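Local atomic coordinates of putative translation initiation inhibitor (Salmonella typhimurium, PDB entry 3GTZ), a protein that is of unknown function but belongs to the RutC (YjgF-like) family, whose members include enamine/imine deaminases. Residues A46-D49 / A50-K54; A84-A88 / G89-V93. All blocks are in the same frame, centred on the assembly; numbering follows the deposited sequence.

Contact 1: residues A46-D49 / A50-K54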
loop_
_atom_site.group_PDB
_atom_site.type_symbol
_atom_site.label_atom_id
_atom_site.label_comp_id
_atom_site.label_asym_id
_atom_site.label_seq_id
_atom_site.Cartn_x
_atom_site.Cartn_y
_atom_site.Cartn_z
ATOM N N ALA A 46 -3.645 -7.173 18.466
ATOM C CA ALA A 46 -2.838 -7.984 19.435
ATOM C C ALA A 46 -1.752 -8.789 18.765
ATOM O O ALA A 46 -0.654 -8.855 19.314
ATOM C CB ALA A 46 -3.696 -8.906 20.301
ATOM N N GLN A 47 -2.022 -9.370 17.587
ATOM C CA GLN A 47 -0.976 -10.108 16.806
ATOM C C GLN A 47 0.153 -9.194 16.327
ATOM O O GLN A 47 1.330 -9.561 16.379
ATOM C CB GLN A 47 -1.525 -10.767 15.555
ATOM C CG GLN A 47 -2.478 -11.940 15.755
ATOM C CD GLN A 47 -3.193 -12.326 14.407
ATOM O OE1 GLN A 47 -2.530 -12.663 13.402
ATOM N NE2 GLN A 47 -4.539 -12.211 14.386
ATOM N N ILE A 48 -0.232 -8.026 15.835
ATOM C CA ILE A 48 0.697 -7.019 15.406
ATOM C C ILE A 48 1.674 -6.657 16.534
ATOM O O ILE A 48 2.897 -6.727 16.328
ATOM C CB ILE A 48 -0.014 -5.776 14.891
ATOM C CG1 ILE A 48 -0.722 -6.090 13.565
ATOM C CG2 ILE A 48 1.004 -4.653 14.726
ATOM C CD1 ILE A 48 -1.567 -4.955 13.027
ATOM N N ASP A 49 1.157 -6.321 17.716
ATOM C CA ASP A 49 2.014 -6.104 18.892
ATOM C C ASP A 49 3.031 -7.236 19.096
ATOM O O ASP A 49 4.240 -7.000 19.187
ATOM C CB ASP A 49 1.180 -5.976 20.161
ATOM C CG ASP A 49 0.224 -4.813 20.116
ATOM O OD1 ASP A 49 0.322 -3.979 19.189
ATOM O OD2 ASP A 49 -0.648 -4.753 20.998
ATOM N N ALA A 50 2.527 -8.457 19.136
ATOM C CA ALA A 50 3.359 -9.634 19.383
ATOM C C ALA A 50 4.485 -9.737 18.366
ATOM O O ALA A 50 5.638 -9.949 18.741
ATOM C CB ALA A 50 2.510 -10.905 19.360
ATOM N N VAL A 51 4.127 -9.576 17.089
ATOM C CA VAL A 51 5.077 -9.528 15.982
ATOM C C VAL A 51 6.076 -8.406 16.171
ATOM O O VAL A 51 7.236 -8.636 16.016
ATOM C CB VAL A 51 4.328 -9.336 14.602
ATOM C CG1 VAL A 51 5.181 -8.596 13.583
ATOM C CG2 VAL A 51 3.836 -10.680 14.066
ATOM N N LEU A 52 5.628 -7.187 16.490
ATOM C CA LEU A 52 6.548 -6.066 16.666
ATOM C C LEU A 52 7.507 -6.281 17.848
ATOM O O LEU A 52 8.686 -5.934 17.752
ATOM C CB LEU A 52 5.805 -4.730 16.827
ATOM C CG LEU A 52 5.025 -4.163 15.640
ATOM C CD1 LEU A 52 4.200 -2.967 16.066
ATOM C CD2 LEU A 52 5.970 -3.774 14.531
ATOM N N GLU A 53 7.042 -6.872 18.944
ATOM C CA GLU A 53 7.942 -6.996 20.099
ATOM C C GLU A 53 8.906 -8.177 20.014
ATOM O O GLU A 53 10.015 -8.116 20.531
ATOM C CB GLU A 53 7.251 -6.795 21.484
ATOM C CG GLU A 53 5.987 -7.550 21.804
ATOM C CD GLU A 53 4.944 -6.653 22.533
ATOM O OE1 GLU A 53 5.038 -5.414 22.400
ATOM O OE2 GLU A 53 4.024 -7.177 23.220
ATOM N N LYS A 54 8.537 -9.199 19.259
ATOM C CA LYS A 54 9.443 -10.311 19.000
ATOM C C LYS A 54 10.710 -9.782 18.313
ATOM O O LYS A 54 11.780 -10.349 18.514
ATOM C CB LYS A 54 8.727 -11.391 18.160
ATOM C CG LYS A 54 9.564 -12.626 17.784
ATOM C CD LYS A 54 9.241 -13.848 18.670
ATOM C CE LYS A 54 10.267 -15.034 18.425
ATOM N NZ LYS A 54 10.262 -16.149 19.487
#

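Contact 2: residues A84-A88 / G89-V93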
loop_
_atom_site.group_PDB
_atom_site.type_symbol
_atom_site.label_atom_id
_atom_site.label_comp_id
_atom_site.label_asym_id
_atom_site.label_seq_id
_atom_site.Cartn_x
_atom_site.Cartn_y
_atom_site.Cartn_z
ATOM N N ALA A 84 -9.273 1.557 21.403
ATOM C CA ALA A 84 -8.955 0.947 22.686
ATOM C C ALA A 84 -7.457 0.598 22.775
ATOM O O ALA A 84 -6.909 0.486 23.878
ATOM C CB ALA A 84 -9.802 -0.261 22.891
ATOM N N TRP A 85 -6.808 0.499 21.608
ATOM C CA TRP A 85 -5.425 0.022 21.451
ATOM C C TRP A 85 -4.426 1.106 21.144
ATOM O O TRP A 85 -3.345 1.095 21.688
ATOM C CB TRP A 85 -5.430 -1.005 20.319
ATOM C CG TRP A 85 -4.123 -1.326 19.668
ATOM C CD1 TRP A 85 -3.317 -2.376 19.961
ATOM C CD2 TRP A 85 -3.540 -0.686 18.526
ATOM N NE1 TRP A 85 -2.215 -2.400 19.116
ATOM C CE2 TRP A 85 -2.328 -1.376 18.223
ATOM C CE3 TRP A 85 -3.894 0.411 17.749
ATOM C CZ2 TRP A 85 -1.470 -0.990 17.185
ATOM C CZ3 TRP A 85 -3.013 0.812 16.691
ATOM C CH2 TRP A 85 -1.829 0.104 16.439
ATOM N N VAL A 86 -4.756 2.019 20.232
ATOM C CA VAL A 86 -3.809 3.020 19.714
ATOM C C VAL A 86 -3.111 3.801 20.828
ATOM O O VAL A 86 -3.710 4.037 21.856
ATOM C CB VAL A 86 -4.528 4.018 18.786
ATOM C CG1 VAL A 86 -5.510 4.914 19.596
ATOM C CG2 VAL A 86 -3.523 4.852 18.013
ATOM N N VAL A 87 -1.851 4.177 20.624
ATOM C CA VAL A 87 -1.094 4.905 21.602
ATOM C C VAL A 87 -1.211 6.415 21.318
ATOM O O VAL A 87 -0.742 6.929 20.285
ATOM C CB VAL A 87 0.359 4.444 21.670
ATOM C CG1 VAL A 87 1.169 5.276 22.754
ATOM C CG2 VAL A 87 0.424 2.927 21.995
ATOM N N ALA A 88 -1.901 7.110 22.229
ATOM C CA ALA A 88 -2.116 8.558 22.105
ATOM C C ALA A 88 -0.772 9.265 21.888
ATOM O O ALA A 88 0.229 8.977 22.562
ATOM C CB ALA A 88 -2.839 9.119 23.346
ATOM N N GLY A 89 -0.735 10.144 20.903
ATOM C CA GLY A 89 0.508 10.863 20.579
ATOM C C GLY A 89 1.563 10.067 19.800
ATOM O O GLY A 89 2.563 10.640 19.377
ATOM N N HIS A 90 1.356 8.759 19.616
ATOM C CA HIS A 90 2.341 7.909 18.947
ATOM C C HIS A 90 1.670 7.038 17.864
ATOM O O HIS A 90 2.138 5.971 17.527
ATOM C CB HIS A 90 3.069 7.058 19.983
ATOM C CG HIS A 90 3.890 7.858 20.931
ATOM N ND1 HIS A 90 5.200 8.203 20.671
ATOM C CD2 HIS A 90 3.576 8.439 22.115
ATOM C CE1 HIS A 90 5.663 8.937 21.666
ATOM N NE2 HIS A 90 4.701 9.088 22.559
ATOM N N ALA A 91 0.569 7.531 17.331
ATOM C CA ALA A 91 -0.218 6.815 16.349
ATOM C C ALA A 91 0.386 6.948 14.918
ATOM O O ALA A 91 0.919 7.991 14.542
ATOM C CB ALA A 91 -1.641 7.368 16.362
ATOM N N PRO A 92 0.237 5.919 14.091
ATOM C CA PRO A 92 0.710 6.049 12.724
ATOM C C PRO A 92 -0.274 6.804 11.825
ATOM O O PRO A 92 -1.389 7.133 12.255
ATOM C CB PRO A 92 0.816 4.611 12.284
ATOM C CG PRO A 92 -0.296 3.937 13.025
ATOM C CD PRO A 92 -0.415 4.631 14.342
ATOM N N VAL A 93 0.144 7.095 10.594
ATOM C CA VAL A 93 -0.795 7.466 9.530
ATOM C C VAL A 93 -1.736 6.297 9.341
ATOM O O VAL A 93 -1.341 5.151 9.409
ATOM C CB VAL A 93 -0.091 7.807 8.186
ATOM C CG1 VAL A 93 -1.112 8.153 7.101
ATOM C CG2 VAL A 93 0.835 8.973 8.367
#

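Contact 1: residues A46-D49 / A50-K54
Ile48 and Leu52, one helical turn apart, lie side by side and point the same way, with Ile48 CG2 3.9 Å from Leu52 CD1. The branch is brought there by the Ile48 torsion (chi1 -69°), which sets CG2 trans to the backbone N and leaves CG1 beside it. Leu52 CG also rests on the Ile48 carbonyl, 3.4 Å from its O.

Four backbone i to i+4 hydrogen bonds tie the two halves: Ala50 N to Ala46 O, Val51 N to Gln47 O (2.9 Å), Leu52 N to Ile48 O and Glu53 N to Asp49 O (2.8 Å). This is the C-terminal half of helix 37-54, which packs on the mixed beta-sheet of the YjgF-like fold. Ile48 and Leu52 are buried against it: Ile48 meets Tyr26, Ile110 and Ile112, and Leu52 reaches Ala114. Val51, at the margin, also touches Tyr26.

Among the polar side chains, Gln47 touches Tyr26 as well and its NE2 donates to Val29 O, while Asp49 turns to Trp85. Glu53 folds back over the preceding turn: CG sits between the backbone N and the carbonyl carbon (chi1 50°) and comes within 3.2 Å of Asp49 O. Its carboxylate stays apart from that of Asp49: OD2 of Asp49 lies 5.7 Å from OE2 of Glu53, too far for the charged atoms to touch.

Contact 2: residues A84-A88 / G89-V93
Val87 to His90 form a type II beta turn, closed by a hydrogen bond from His90 N to Val87 O (2.9 Å) in which the donor stands above the carbonyl plane, 39° out of it. Gly89 takes the third position of the turn with positive phi (77°), as type II geometry requires.

Across the turn the side chains of Val87 and His90 cross obliquely. Val87 CG1, trans to its own backbone N (chi1 180°), lies 3.8 Å from His90 CB and 4.0 Å from His90 CD2. The imidazole meets a second neighbour at its edge, where Ala88 O lies near the ring plane, 3.4 Å from His90 CD2. Further from the bend, methyl meets methyl: Val86 CG2 is 3.5 Å from Ala91 CB, bringing together the residues that flank the turn on its two sides.

A second subunit covers part of this surface. Its Asp12 packs on Val86 and Ala88, its Trp14 on Ala91, and its Ser15 OG is hydrogen-bonded to Ala91 O. The whole is a beta-turn connection leading from helix 75-85 into strand 93-98, set at the subunit interface of the trimer, the assembly usual for YjgF-like proteins.

In the fold
Contact 1 closes before contact 2 opens along the chain, and their centres lie about 15 Å apart. They touch through one polar pair, Asp49 OD1 and Trp85 NE1, 3.0 Å apart and probably hydrogen-bonded, which joins helix 37-54 to the C-terminal end of helix 75-85. Lys59 belongs to both surroundings: it touches Asp49, makes a cation-pi contact with Trp85, and donates through NZ to Trp85 O. Residues 46-54 meet no other chain of the assembly, whereas residues 84-93 reach a second subunit. In YjgF-like relatives the ligand pocket lies between subunits and includes an arginine of the corresponding strand, so residues 89-93 probably lead into such a site, of unknown function here.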